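Local coordinates for protein EmrA (Aquifex aeolicus, PDB 4TKO) that serves as the periplasmic adaptor of a major facilitator superfamily multidrug efflux pump, probably helping to export toxic compounds across the cell envelope, at residues Leu261-Lys266 with Val319-Val324; Asn11-Lys16 with Gly342-Arg347; Ile286-Val291 with Ile326-Gly331. All coordinates share one frame; numbering follows the deposited sequence.

Contact 1: Leu261-Lys266 with Val319-Val324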
ATOM      1  N   LEU A 261      52.606 -22.224  12.281  1.00 37.08           N
ATOM      2  CA  LEU A 261      53.898 -21.549  12.092  1.00 52.04           C
ATOM      3  C   LEU A 261      55.018 -22.564  12.205  1.00 47.02           C
ATOM      4  O   LEU A 261      55.382 -22.979  13.309  1.00 49.40           O
ATOM      5  CB  LEU A 261      54.103 -20.429  13.113  1.00 42.39           C
ATOM      6  CG  LEU A 261      53.110 -19.310  12.864  1.00 38.96           C
ATOM      7  CD1 LEU A 261      53.461 -18.104  13.680  1.00 33.11           C
ATOM      8  CD2 LEU A 261      53.071 -18.988  11.370  1.00 50.34           C
ATOM      9  N   LEU A 262      55.558 -22.970  11.063  1.00 42.76           N
ATOM     10  CA  LEU A 262      56.507 -24.079  11.031  1.00 53.67           C
ATOM     11  C   LEU A 262      57.957 -23.615  10.926  1.00 53.22           C
ATOM     12  O   LEU A 262      58.289 -22.801  10.052  1.00 57.07           O
ATOM     13  CB  LEU A 262      56.169 -25.006   9.859  1.00 46.79           C
ATOM     14  CG  LEU A 262      56.592 -26.464  10.024  1.00 57.17           C
ATOM     15  CD1 LEU A 262      56.627 -26.839  11.498  1.00 56.72           C
ATOM     16  CD2 LEU A 262      55.617 -27.346   9.282  1.00 44.18           C
ATOM     17  N   GLU A 263      58.816 -24.131  11.808  1.00 54.33           N
ATOM     18  CA  GLU A 263      60.259 -23.869  11.710  1.00 52.36           C
ATOM     19  C   GLU A 263      60.737 -24.274  10.317  1.00 54.84           C
ATOM     20  O   GLU A 263      60.301 -25.296   9.783  1.00 64.62           O
ATOM     21  CB  GLU A 263      61.021 -24.619  12.800  1.00 49.48           C
ATOM     22  CG  GLU A 263      60.254 -24.694  14.126  1.00 72.70           C
ATOM     23  CD  GLU A 263      61.120 -25.132  15.306  1.00 94.72           C
ATOM     24  OE1 GLU A 263      62.297 -25.491  15.084  1.00107.36           O
ATOM     25  OE2 GLU A 263      60.623 -25.113  16.459  1.00 74.70           O
ATOM     26  N   GLU A 264      61.592 -23.458   9.703  1.00 62.92           N
ATOM     27  CA  GLU A 264      61.953 -23.687   8.302  1.00 69.52           C
ATOM     28  C   GLU A 264      62.695 -25.002   8.148  1.00 70.41           C
ATOM     29  O   GLU A 264      62.612 -25.667   7.106  1.00 51.57           O
ATOM     30  CB  GLU A 264      62.807 -22.542   7.756  1.00 94.62           C
ATOM     31  CG  GLU A 264      63.181 -22.706   6.280  1.00 91.36           C
ATOM     32  CD  GLU A 264      64.104 -21.610   5.776  1.00111.15           C
ATOM     33  OE1 GLU A 264      64.074 -20.488   6.341  1.00104.71           O
ATOM     34  OE2 GLU A 264      64.863 -21.880   4.817  1.00118.43           O
ATOM     35  N   THR A 265      63.412 -25.360   9.210  1.00 71.13           N
ATOM     36  CA  THR A 265      64.195 -26.577   9.258  1.00 51.76           C
ATOM     37  C   THR A 265      63.287 -27.797   9.083  1.00 68.89           C
ATOM     38  O   THR A 265      63.546 -28.647   8.225  1.00 74.58           O
ATOM     39  CB  THR A 265      65.002 -26.666  10.582  1.00 55.89           C
ATOM     40  OG1 THR A 265      66.100 -27.567  10.418  1.00 81.80           O
ATOM     41  CG2 THR A 265      64.134 -27.129  11.749  1.00 59.12           C
ATOM     42  N   LYS A 266      62.207 -27.877   9.857  1.00 66.28           N
ATOM     43  CA  LYS A 266      61.338 -29.042   9.781  1.00 63.04           C
ATOM     44  C   LYS A 266      60.328 -28.905   8.664  1.00 53.51           C
ATOM     45  O   LYS A 266      59.252 -29.478   8.729  1.00 73.28           O
ATOM     46  CB  LYS A 266      60.619 -29.295  11.108  1.00 45.23           C
ATOM     47  CG  LYS A 266      60.370 -28.080  11.940  1.00 64.17           C
ATOM     48  CD  LYS A 266      59.506 -28.403  13.154  1.00 63.81           C
ATOM     49  CE  LYS A 266      60.265 -29.140  14.234  1.00 53.98           C
ATOM     50  NZ  LYS A 266      59.437 -29.270  15.479  1.00 60.87           N
ATOM     51  N   VAL A 319      63.898 -20.938  14.955  1.00 78.48           N
ATOM     52  CA  VAL A 319      63.407 -19.676  15.484  1.00 82.18           C
ATOM     53  C   VAL A 319      62.785 -18.777  14.393  1.00 80.70           C
ATOM     54  O   VAL A 319      62.040 -17.838  14.708  1.00 68.75           O
ATOM     55  CB  VAL A 319      64.546 -18.914  16.216  1.00 97.60           C
ATOM     56  CG1 VAL A 319      64.905 -19.615  17.529  1.00 75.13           C
ATOM     57  CG2 VAL A 319      65.775 -18.770  15.312  1.00 80.57           C
ATOM     58  N   GLN A 320      63.082 -19.076  13.123  1.00 77.81           N
ATOM     59  CA  GLN A 320      62.543 -18.323  11.974  1.00 83.45           C
ATOM     60  C   GLN A 320      61.411 -19.082  11.229  1.00 89.62           C
ATOM     61  O   GLN A 320      61.643 -19.762  10.221  1.00 76.48           O
ATOM     62  CB  GLN A 320      63.679 -17.962  11.004  1.00 65.50           C
ATOM     63  CG  GLN A 320      64.357 -19.141  10.284  1.00 86.22           C
ATOM     64  CD  GLN A 320      65.162 -20.055  11.208  1.00103.60           C
ATOM     65  OE1 GLN A 320      65.868 -19.595  12.115  1.00101.65           O
ATOM     66  NE2 GLN A 320      65.059 -21.362  10.971  1.00 89.80           N
ATOM     67  N   ARG A 321      60.181 -18.921  11.719  1.00 66.83           N
ATOM     68  CA  ARG A 321      59.073 -19.822  11.385  1.00 45.75           C
ATOM     69  C   ARG A 321      58.330 -19.458  10.097  1.00 45.48           C
ATOM     70  O   ARG A 321      58.282 -18.308   9.695  1.00 53.39           O
ATOM     71  CB  ARG A 321      58.085 -19.878  12.565  1.00 44.08           C
ATOM     72  CG  ARG A 321      58.670 -20.471  13.859  1.00 38.50           C
ATOM     73  CD  ARG A 321      57.899 -20.064  15.105  1.00 40.14           C
ATOM     74  NE  ARG A 321      58.092 -20.989  16.224  1.00 48.81           N
ATOM     75  CZ  ARG A 321      57.745 -22.279  16.203  1.00 69.86           C
ATOM     76  NH1 ARG A 321      57.202 -22.805  15.113  1.00 66.48           N
ATOM     77  NH2 ARG A 321      57.949 -23.055  17.264  1.00 63.15           N
ATOM     78  N   ILE A 322      57.749 -20.454   9.444  1.00 56.02           N
ATOM     79  CA  ILE A 322      57.026 -20.228   8.197  1.00 49.83           C
ATOM     80  C   ILE A 322      55.538 -20.587   8.322  1.00 59.99           C
ATOM     81  O   ILE A 322      55.186 -21.712   8.679  1.00 49.10           O
ATOM     82  CB  ILE A 322      57.663 -21.030   7.050  1.00 40.95           C
ATOM     83  CG1 ILE A 322      58.960 -20.356   6.610  1.00 60.93           C
ATOM     84  CG2 ILE A 322      56.721 -21.132   5.853  1.00 48.95           C
ATOM     85  CD1 ILE A 322      59.185 -20.394   5.105  1.00 69.74           C
ATOM     86  N   PRO A 323      54.654 -19.625   8.022  1.00 62.29           N
ATOM     87  CA  PRO A 323      53.210 -19.857   8.088  1.00 60.72           C
ATOM     88  C   PRO A 323      52.740 -20.861   7.038  1.00 44.51           C
ATOM     89  O   PRO A 323      52.976 -20.697   5.829  1.00 44.92           O
ATOM     90  CB  PRO A 323      52.610 -18.470   7.812  1.00 46.72           C
ATOM     91  CG  PRO A 323      53.704 -17.530   7.976  1.00 47.72           C
ATOM     92  CD  PRO A 323      54.954 -18.252   7.608  1.00 60.89           C
ATOM     93  N   VAL A 324      52.071 -21.902   7.515  1.00 44.80           N
ATOM     94  CA  VAL A 324      51.483 -22.890   6.626  1.00 47.73           C
ATOM     95  C   VAL A 324      50.000 -22.974   6.914  1.00 41.33           C
ATOM     96  O   VAL A 324      49.579 -23.078   8.073  1.00 34.00           O
ATOM     97  CB  VAL A 324      52.125 -24.285   6.783  1.00 38.99           C
ATOM     98  CG1 VAL A 324      51.580 -25.229   5.724  1.00 39.27           C
ATOM     99  CG2 VAL A 324      53.630 -24.188   6.662  1.00 46.37           C
TER

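Contact 2: Asn11-Lys16 with Gly342-Arg347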
ATOM      1  N   ASN A  11      53.658 -27.185  17.691  1.00 43.39           N
ATOM      2  CA  ASN A  11      52.639 -26.766  18.651  1.00 36.49           C
ATOM      3  C   ASN A  11      52.248 -25.291  18.446  1.00 36.29           C
ATOM      4  O   ASN A  11      51.472 -24.709  19.214  1.00 33.40           O
ATOM      5  CB  ASN A  11      53.123 -27.022  20.079  1.00 35.64           C
ATOM      6  CG  ASN A  11      54.424 -26.300  20.398  1.00 67.09           C
ATOM      7  OD1 ASN A  11      55.162 -25.884  19.493  1.00 62.98           O
ATOM      8  ND2 ASN A  11      54.720 -26.155  21.693  1.00 59.26           N
ATOM      9  N   ALA A  12      52.763 -24.714  17.367  1.00 31.41           N
ATOM     10  CA  ALA A  12      52.425 -23.353  16.987  1.00 33.50           C
ATOM     11  C   ALA A  12      51.228 -23.374  16.043  1.00 35.82           C
ATOM     12  O   ALA A  12      51.376 -23.203  14.814  1.00 36.72           O
ATOM     13  CB  ALA A  12      53.636 -22.662  16.331  1.00 37.62           C
ATOM     14  N   VAL A  13      50.043 -23.608  16.606  1.00 31.07           N
ATOM     15  CA  VAL A  13      48.849 -23.746  15.777  1.00 38.02           C
ATOM     16  C   VAL A  13      47.749 -22.761  16.190  1.00 38.42           C
ATOM     17  O   VAL A  13      47.397 -22.635  17.370  1.00 37.74           O
ATOM     18  CB  VAL A  13      48.293 -25.219  15.801  1.00 41.11           C
ATOM     19  CG1 VAL A  13      49.208 -26.160  16.586  1.00 31.89           C
ATOM     20  CG2 VAL A  13      46.886 -25.269  16.356  1.00 33.72           C
ATOM     21  N   PHE A  14      47.211 -22.052  15.206  1.00 36.38           N
ATOM     22  CA  PHE A  14      46.130 -21.100  15.479  1.00 36.52           C
ATOM     23  C   PHE A  14      44.956 -21.396  14.597  1.00 31.52           C
ATOM     24  O   PHE A  14      45.102 -21.432  13.369  1.00 26.99           O
ATOM     25  CB  PHE A  14      46.590 -19.659  15.254  1.00 26.43           C
ATOM     26  CG  PHE A  14      47.880 -19.345  15.934  1.00 44.48           C
ATOM     27  CD1 PHE A  14      49.095 -19.684  15.339  1.00 33.16           C
ATOM     28  CD2 PHE A  14      47.883 -18.763  17.191  1.00 32.66           C
ATOM     29  CE1 PHE A  14      50.279 -19.428  15.978  1.00 28.13           C
ATOM     30  CE2 PHE A  14      49.058 -18.499  17.827  1.00 32.49           C
ATOM     31  CZ  PHE A  14      50.261 -18.829  17.224  1.00 38.14           C
ATOM     32  N   VAL A  15      43.802 -21.623  15.218  1.00 27.69           N
ATOM     33  CA  VAL A  15      42.566 -21.710  14.456  1.00 28.62           C
ATOM     34  C   VAL A  15      42.170 -20.295  13.999  1.00 32.23           C
ATOM     35  O   VAL A  15      41.993 -19.360  14.803  1.00 27.67           O
ATOM     36  CB  VAL A  15      41.439 -22.381  15.288  1.00 32.63           C
ATOM     37  CG1 VAL A  15      40.146 -22.391  14.538  1.00 26.01           C
ATOM     38  CG2 VAL A  15      41.823 -23.803  15.639  1.00 29.56           C
ATOM     39  N   LYS A  16      42.036 -20.130  12.687  1.00 23.33           N
ATOM     40  CA  LYS A  16      41.702 -18.825  12.125  1.00 26.51           C
ATOM     41  C   LYS A  16      40.468 -18.884  11.232  1.00 34.16           C
ATOM     42  O   LYS A  16      40.016 -19.961  10.845  1.00 28.24           O
ATOM     43  CB  LYS A  16      42.890 -18.263  11.342  1.00 23.17           C
ATOM     44  CG  LYS A  16      44.165 -18.150  12.163  1.00 35.26           C
ATOM     45  CD  LYS A  16      45.091 -17.070  11.625  1.00 26.65           C
ATOM     46  CE  LYS A  16      44.498 -15.683  11.822  1.00 56.64           C
ATOM     47  NZ  LYS A  16      45.417 -14.615  11.341  1.00 51.00           N
ATOM     48  N   GLY A 342      46.876 -26.060  19.972  1.00 43.58           N
ATOM     49  CA  GLY A 342      47.017 -27.495  20.083  1.00 37.92           C
ATOM     50  C   GLY A 342      48.282 -27.965  19.401  1.00 32.52           C
ATOM     51  O   GLY A 342      49.304 -27.302  19.470  1.00 45.83           O
ATOM     52  N   GLU A 343      48.199 -29.099  18.720  1.00 39.55           N
ATOM     53  CA  GLU A 343      49.374 -29.758  18.174  1.00 34.36           C
ATOM     54  C   GLU A 343      49.034 -30.216  16.789  1.00 32.72           C
ATOM     55  O   GLU A 343      47.888 -30.608  16.546  1.00 35.36           O
ATOM     56  CB  GLU A 343      49.780 -30.929  19.054  1.00 34.16           C
ATOM     57  CG  GLU A 343      51.146 -31.501  18.771  1.00 63.98           C
ATOM     58  CD  GLU A 343      51.617 -32.414  19.897  1.00 89.40           C
ATOM     59  OE1 GLU A 343      52.198 -31.884  20.873  1.00 88.11           O
ATOM     60  OE2 GLU A 343      51.396 -33.648  19.812  1.00 78.30           O
ATOM     61  N   VAL A 344      50.004 -30.158  15.879  1.00 23.07           N
ATOM     62  CA  VAL A 344      49.735 -30.500  14.489  1.00 25.32           C
ATOM     63  C   VAL A 344      50.833 -31.333  13.880  1.00 35.60           C
ATOM     64  O   VAL A 344      52.003 -31.062  14.099  1.00 37.54           O
ATOM     65  CB  VAL A 344      49.530 -29.250  13.624  1.00 26.48           C
ATOM     66  CG1 VAL A 344      49.657 -29.582  12.141  1.00 37.12           C
ATOM     67  CG2 VAL A 344      48.176 -28.679  13.876  1.00 41.84           C
ATOM     68  N   GLU A 345      50.445 -32.356  13.119  1.00 35.99           N
ATOM     69  CA  GLU A 345      51.409 -33.221  12.451  1.00 35.23           C
ATOM     70  C   GLU A 345      51.181 -33.173  10.958  1.00 36.81           C
ATOM     71  O   GLU A 345      50.074 -33.449  10.488  1.00 49.88           O
ATOM     72  CB  GLU A 345      51.308 -34.658  12.965  1.00 38.28           C
ATOM     73  CG  GLU A 345      51.689 -34.797  14.443  1.00 50.99           C
ATOM     74  CD  GLU A 345      51.751 -36.246  14.912  1.00 56.84           C
ATOM     75  OE1 GLU A 345      51.553 -37.142  14.069  1.00 68.02           O
ATOM     76  OE2 GLU A 345      52.000 -36.487  16.117  1.00 59.37           O
ATOM     77  N   ILE A 346      52.207 -32.812  10.196  1.00 38.54           N
ATOM     78  CA  ILE A 346      52.055 -32.807   8.742  1.00 42.12           C
ATOM     79  C   ILE A 346      52.898 -33.906   8.103  1.00 41.84           C
ATOM     80  O   ILE A 346      54.022 -34.179   8.524  1.00 53.58           O
ATOM     81  CB  ILE A 346      52.431 -31.458   8.129  1.00 43.65           C
ATOM     82  CG1 ILE A 346      51.811 -30.317   8.929  1.00 54.08           C
ATOM     83  CG2 ILE A 346      51.938 -31.380   6.710  1.00 42.31           C
ATOM     84  CD1 ILE A 346      52.120 -28.940   8.359  1.00 31.89           C
ATOM     85  N   ARG A 347      52.361 -34.497   7.069  1.00 40.77           N
ATOM     86  CA  ARG A 347      53.012 -35.581   6.390  1.00 53.60           C
ATOM     87  C   ARG A 347      54.050 -35.140   5.377  1.00 47.85           C
ATOM     88  O   ARG A 347      53.764 -34.449   4.433  1.00 48.97           O
ATOM     89  CB  ARG A 347      51.956 -36.439   5.728  1.00 41.09           C
ATOM     90  CG  ARG A 347      52.490 -37.602   4.940  1.00 61.00           C
ATOM     91  CD  ARG A 347      53.358 -38.517   5.772  1.00 53.81           C
ATOM     92  NE  ARG A 347      52.902 -39.884   5.680  1.00 68.00           N
ATOM     93  CZ  ARG A 347      53.663 -40.913   5.370  1.00 67.55           C
ATOM     94  NH1 ARG A 347      54.939 -40.741   5.123  1.00 57.56           N
ATOM     95  NH2 ARG A 347      53.132 -42.116   5.313  1.00 73.06           N
TER

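Contact 3: Ile286-Val291 with Ile326-Gly331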
ATOM      1  N   ILE A 286      38.859 -35.510  19.867  1.00 47.35           N
ATOM      2  CA  ILE A 286      38.645 -35.293  18.447  1.00 42.94           C
ATOM      3  C   ILE A 286      39.915 -35.054  17.656  1.00 45.38           C
ATOM      4  O   ILE A 286      40.754 -34.243  18.033  1.00 55.06           O
ATOM      5  CB  ILE A 286      37.743 -34.103  18.183  1.00 38.09           C
ATOM      6  CG1 ILE A 286      36.380 -34.311  18.824  1.00 39.10           C
ATOM      7  CG2 ILE A 286      37.624 -33.879  16.671  1.00 32.22           C
ATOM      8  CD1 ILE A 286      35.487 -33.076  18.732  1.00 33.42           C
ATOM      9  N   LEU A 287      40.025 -35.745  16.534  1.00 40.92           N
ATOM     10  CA  LEU A 287      41.124 -35.538  15.626  1.00 37.25           C
ATOM     11  C   LEU A 287      40.656 -34.844  14.357  1.00 51.99           C
ATOM     12  O   LEU A 287      40.112 -35.477  13.456  1.00 57.83           O
ATOM     13  CB  LEU A 287      41.790 -36.859  15.265  1.00 43.87           C
ATOM     14  CG  LEU A 287      43.041 -36.613  14.426  1.00 62.42           C
ATOM     15  CD1 LEU A 287      44.176 -36.089  15.321  1.00 54.32           C
ATOM     16  CD2 LEU A 287      43.452 -37.846  13.663  1.00 51.64           C
ATOM     17  N   PHE A 288      40.872 -33.539  14.279  1.00 42.88           N
ATOM     18  CA  PHE A 288      40.645 -32.846  13.026  1.00 35.94           C
ATOM     19  C   PHE A 288      41.695 -33.259  12.019  1.00 35.60           C
ATOM     20  O   PHE A 288      42.779 -33.698  12.379  1.00 44.33           O
ATOM     21  CB  PHE A 288      40.649 -31.347  13.238  1.00 35.33           C
ATOM     22  CG  PHE A 288      39.496 -30.874  14.039  1.00 30.64           C
ATOM     23  CD1 PHE A 288      38.313 -30.510  13.417  1.00 33.62           C
ATOM     24  CD2 PHE A 288      39.570 -30.832  15.424  1.00 33.11           C
ATOM     25  CE1 PHE A 288      37.226 -30.075  14.165  1.00 30.02           C
ATOM     26  CE2 PHE A 288      38.483 -30.411  16.177  1.00 33.38           C
ATOM     27  CZ  PHE A 288      37.310 -30.034  15.542  1.00 30.33           C
ATOM     28  N   GLU A 289      41.371 -33.093  10.749  1.00 35.84           N
ATOM     29  CA  GLU A 289      42.136 -33.710   9.686  1.00 38.47           C
ATOM     30  C   GLU A 289      42.087 -32.806   8.465  1.00 43.23           C
ATOM     31  O   GLU A 289      41.050 -32.206   8.168  1.00 41.97           O
ATOM     32  CB  GLU A 289      41.558 -35.096   9.397  1.00 47.34           C
ATOM     33  CG  GLU A 289      42.192 -35.886   8.275  1.00 66.70           C
ATOM     34  CD  GLU A 289      41.626 -37.308   8.207  1.00 90.99           C
ATOM     35  OE1 GLU A 289      41.363 -37.895   9.286  1.00 61.44           O
ATOM     36  OE2 GLU A 289      41.430 -37.827   7.082  1.00 93.51           O
ATOM     37  N   GLY A 290      43.205 -32.676   7.762  1.00 42.81           N
ATOM     38  CA  GLY A 290      43.202 -31.834   6.582  1.00 40.58           C
ATOM     39  C   GLY A 290      44.401 -31.981   5.681  1.00 38.38           C
ATOM     40  O   GLY A 290      45.266 -32.838   5.900  1.00 44.10           O
ATOM     41  N   VAL A 291      44.438 -31.132   4.661  1.00 35.13           N
ATOM     42  CA  VAL A 291      45.577 -31.044   3.753  1.00 51.63           C
ATOM     43  C   VAL A 291      46.193 -29.655   3.751  1.00 49.23           C
ATOM     44  O   VAL A 291      45.543 -28.665   4.096  1.00 47.74           O
ATOM     45  CB  VAL A 291      45.197 -31.366   2.297  1.00 36.48           C
ATOM     46  CG1 VAL A 291      45.123 -32.857   2.084  1.00 55.65           C
ATOM     47  CG2 VAL A 291      43.898 -30.659   1.941  1.00 27.59           C
ATOM     48  N   ILE A 326      46.371 -24.758   6.613  1.00 36.68           N
ATOM     49  CA  ILE A 326      45.771 -26.077   6.499  1.00 35.09           C
ATOM     50  C   ILE A 326      44.246 -26.044   6.323  1.00 32.38           C
ATOM     51  O   ILE A 326      43.528 -25.506   7.178  1.00 37.43           O
ATOM     52  CB  ILE A 326      46.111 -26.891   7.735  1.00 39.31           C
ATOM     53  CG1 ILE A 326      47.618 -27.119   7.790  1.00 27.79           C
ATOM     54  CG2 ILE A 326      45.313 -28.200   7.759  1.00 32.19           C
ATOM     55  CD1 ILE A 326      48.093 -27.477   9.158  1.00 33.00           C
ATOM     56  N   LYS A 327      43.761 -26.610   5.221  1.00 36.13           N
ATOM     57  CA  LYS A 327      42.317 -26.779   5.001  1.00 43.66           C
ATOM     58  C   LYS A 327      41.776 -28.009   5.722  1.00 46.51           C
ATOM     59  O   LYS A 327      42.362 -29.097   5.641  1.00 46.87           O
ATOM     60  CB  LYS A 327      41.992 -26.892   3.513  1.00 44.90           C
ATOM     61  CG  LYS A 327      40.599 -27.445   3.253  1.00 44.02           C
ATOM     62  CD  LYS A 327      40.014 -27.026   1.901  1.00 51.51           C
ATOM     63  CE  LYS A 327      40.476 -27.914   0.754  1.00 70.98           C
ATOM     64  NZ  LYS A 327      39.665 -27.687  -0.487  1.00 96.04           N
ATOM     65  N   ILE A 328      40.659 -27.833   6.428  1.00 42.91           N
ATOM     66  CA  ILE A 328      40.073 -28.921   7.213  1.00 39.56           C
ATOM     67  C   ILE A 328      39.191 -29.827   6.376  1.00 38.11           C
ATOM     68  O   ILE A 328      38.407 -29.361   5.547  1.00 40.37           O
ATOM     69  CB  ILE A 328      39.247 -28.377   8.352  1.00 42.39           C
ATOM     70  CG1 ILE A 328      40.014 -27.252   9.042  1.00 30.27           C
ATOM     71  CG2 ILE A 328      38.836 -29.506   9.288  1.00 36.88           C
ATOM     72  CD1 ILE A 328      39.298 -26.666  10.235  1.00 33.42           C
ATOM     73  N   THR A 329      39.308 -31.127   6.596  1.00 43.72           N
ATOM     74  CA  THR A 329      38.582 -32.076   5.757  1.00 45.25           C
ATOM     75  C   THR A 329      37.787 -33.119   6.535  1.00 47.05           C
ATOM     76  O   THR A 329      36.949 -33.805   5.961  1.00 54.60           O
ATOM     77  CB  THR A 329      39.536 -32.800   4.802  1.00 43.45           C
ATOM     78  OG1 THR A 329      40.598 -33.420   5.546  1.00 43.28           O
ATOM     79  CG2 THR A 329      40.108 -31.803   3.791  1.00 27.48           C
ATOM     80  N   LYS A 330      38.045 -33.238   7.833  1.00 37.67           N
ATOM     81  CA  LYS A 330      37.247 -34.103   8.679  1.00 37.91           C
ATOM     82  C   LYS A 330      37.286 -33.606  10.115  1.00 33.00           C
ATOM     83  O   LYS A 330      38.333 -33.178  10.599  1.00 41.65           O
ATOM     84  CB  LYS A 330      37.745 -35.547   8.579  1.00 54.06           C
ATOM     85  CG  LYS A 330      37.015 -36.518   9.482  1.00 39.14           C
ATOM     86  CD  LYS A 330      37.265 -37.948   9.044  1.00 69.54           C
ATOM     87  CE  LYS A 330      36.607 -38.938   9.998  1.00 88.07           C
ATOM     88  NZ  LYS A 330      36.773 -40.356   9.558  1.00 98.67           N
ATOM     89  N   GLY A 331      36.137 -33.648  10.784  1.00 34.55           N
ATOM     90  CA  GLY A 331      36.003 -33.126  12.136  1.00 21.68           C
ATOM     91  C   GLY A 331      34.841 -32.146  12.229  1.00 47.65           C
ATOM     92  O   GLY A 331      34.401 -31.560  11.217  1.00 36.56           O
TER

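Contact 1: Leu261-Lys266 with Val319-Val324
Leu262 N donates a nearly straight hydrogen bond to Ile322 O, 2.7 Å long with an angle of 170° at the hydrogen. Ile322 N bonds back to Leu262 O, although the modelled length is too short to be trusted. These two bonds make Leu262 and Ile322 an antiparallel hydrogen-bonded pair. Leu261 and Pro323 form the neighbouring non-hydrogen-bonded pair, where the proline costs no N-H bond between the strands. Leu261 holds CG anti to its carbonyl carbon (chi1 -67°), which brings CD2 against the proline ring. Leu261 CD2 lies 3.6 Å from Pro323 CB and also touches Pro323 CG. The two strands belong to the AaeA-like beta-barrel of this membrane fusion protein. Leu262 and Ile322 point to the other side of the sheet. There Leu262 CB packs 4.2 Å from Val324 CG2, and both residues are buried. Strand 288-295 covers Val324 through Val292 and Ile295. On the Leu261 side, Glu263 and Arg321 run side by side in the same direction. Glu263 CG lies over one face of the guanidinium. Glu263 OE2 is 3.5 Å from Arg321 NH2, a salt bridge made by charge alone. The carboxylate and guanidinium planes stand 89° apart, and no N-H points at the oxygen. Farther out, Glu264 and Gln320 cross at about a right angle, with Glu264 CB 4.1 Å from Gln320 NE2.

Contact 2: Asn11-Lys16 with Gly342-Arg347
Asn11 meets the second segment through its backbone. Its CA-H faces the carbonyl of Gly342, with Asn11 CA 3.5 Å from Gly342 O. Asn11 O also lies near Gly342 O, but both are acceptors and no bond joins them. Asn11 CB touches the same carbonyl more loosely, and its amide lies farther from the second segment than CB does. Ala12 is the centre of an inverse gamma turn, closed by a weak bond from Val13 N to Asn11 O of 3.2 Å. Its methyl points away from strand 342-347 and packs instead on Leu261. The turn lies where the long first strand, 7-24, is interrupted. The first and last strands of the chain meet here in the antiparallel sheet that includes the barrel strands. At this point they do not pair. The short segments cross at 99°, and their axes stay 7.2 Å apart. Val13 follows and carries the side-chain contact. Its CG1 branch meets Val344 CG2 at 3.8 Å. Its CB lies 4.0 Å from the same methyl. Val344 turns CG2 anti to its own carbonyl carbon, which sets that branch against Val13. The other methyl, Val13 CG2, sits 3.7 Å from Gly342 N. Gly342 has a phi of 156°, a backbone shape that a residue with a side chain rarely adopts. Val344 also packs on Val278, so the valine contact is buried between strands. Farther along, Phe14 points away from strand 342-347 and its side chain touches Glu259, while Val15 makes backbone bonds to Gly339 and Met340.

Contact 3: Ile286-Val291 with Ile326-Gly331
Glu289 and Lys330 project from the same face of the sheet, and their side chains pass at a slant. They touch at the base, with Glu289 CB 3.9 Å from Lys330 CB. Their charged ends do not meet: Glu289 OE1 and Lys330 NZ are 5.2 Å apart. The carboxylate has its salt bridge with Lys275 instead. Thr329 crosses the Glu289 side chain at about a right angle. Its chi1 of 55° turns OG1 back toward the other strand, where it makes a weak hydrogen bond to Glu289 O at 2.9 Å. Phe288 lies on the other side of the strand pair. Ile328 CG2 approaches the edge of its ring, 4.3 Å from Phe288 CD1. Ile286 CG2 sits over one face of the Phe288 ring, 3.6 Å above the plane and offset toward the rim. Leu280 and Leu336 also pack on Phe288. Gly290 passes opposite Ile328, with its CA next to the carbonyl of Lys327. Beyond it, Val291 and Lys327 exchange two backbone hydrogen bonds. Glu289 O takes two further donors. Thr329 N comes in the carbonyl plane, with 163° at the hydrogen. Lys330 N lies 3.2 Å from Glu289 O, above that plane. Two successive N-H groups opposite one carbonyl, with a register shift of one residue, define a classic beta bulge, here in an antiparallel strand pair of the AaeA-like barrel.

All three contacts lie in one antiparallel sheet at the end of the molecule away from the long helices, which are predicted to form a coiled coil. Contacts 1 and 3 share strand 321-330 and join it to its two neighbours; their centres are about 20 Å apart. The centre of contact 2 lies about 12 Å from that of contact 1 and about 11 Å from that of contact 3. A probable hydrogen bond of 3.0 Å from Leu261 N to Ala12 O links contacts 1 and 2. Contacts 2 and 3 meet where Val344 CG1 packs 4.0 Å from Ile326 CD1. A magnesium ion lies about 4 Å from the Glu343 side chain of contact 2 and about 12 Å from that of Arg321 in contact 1.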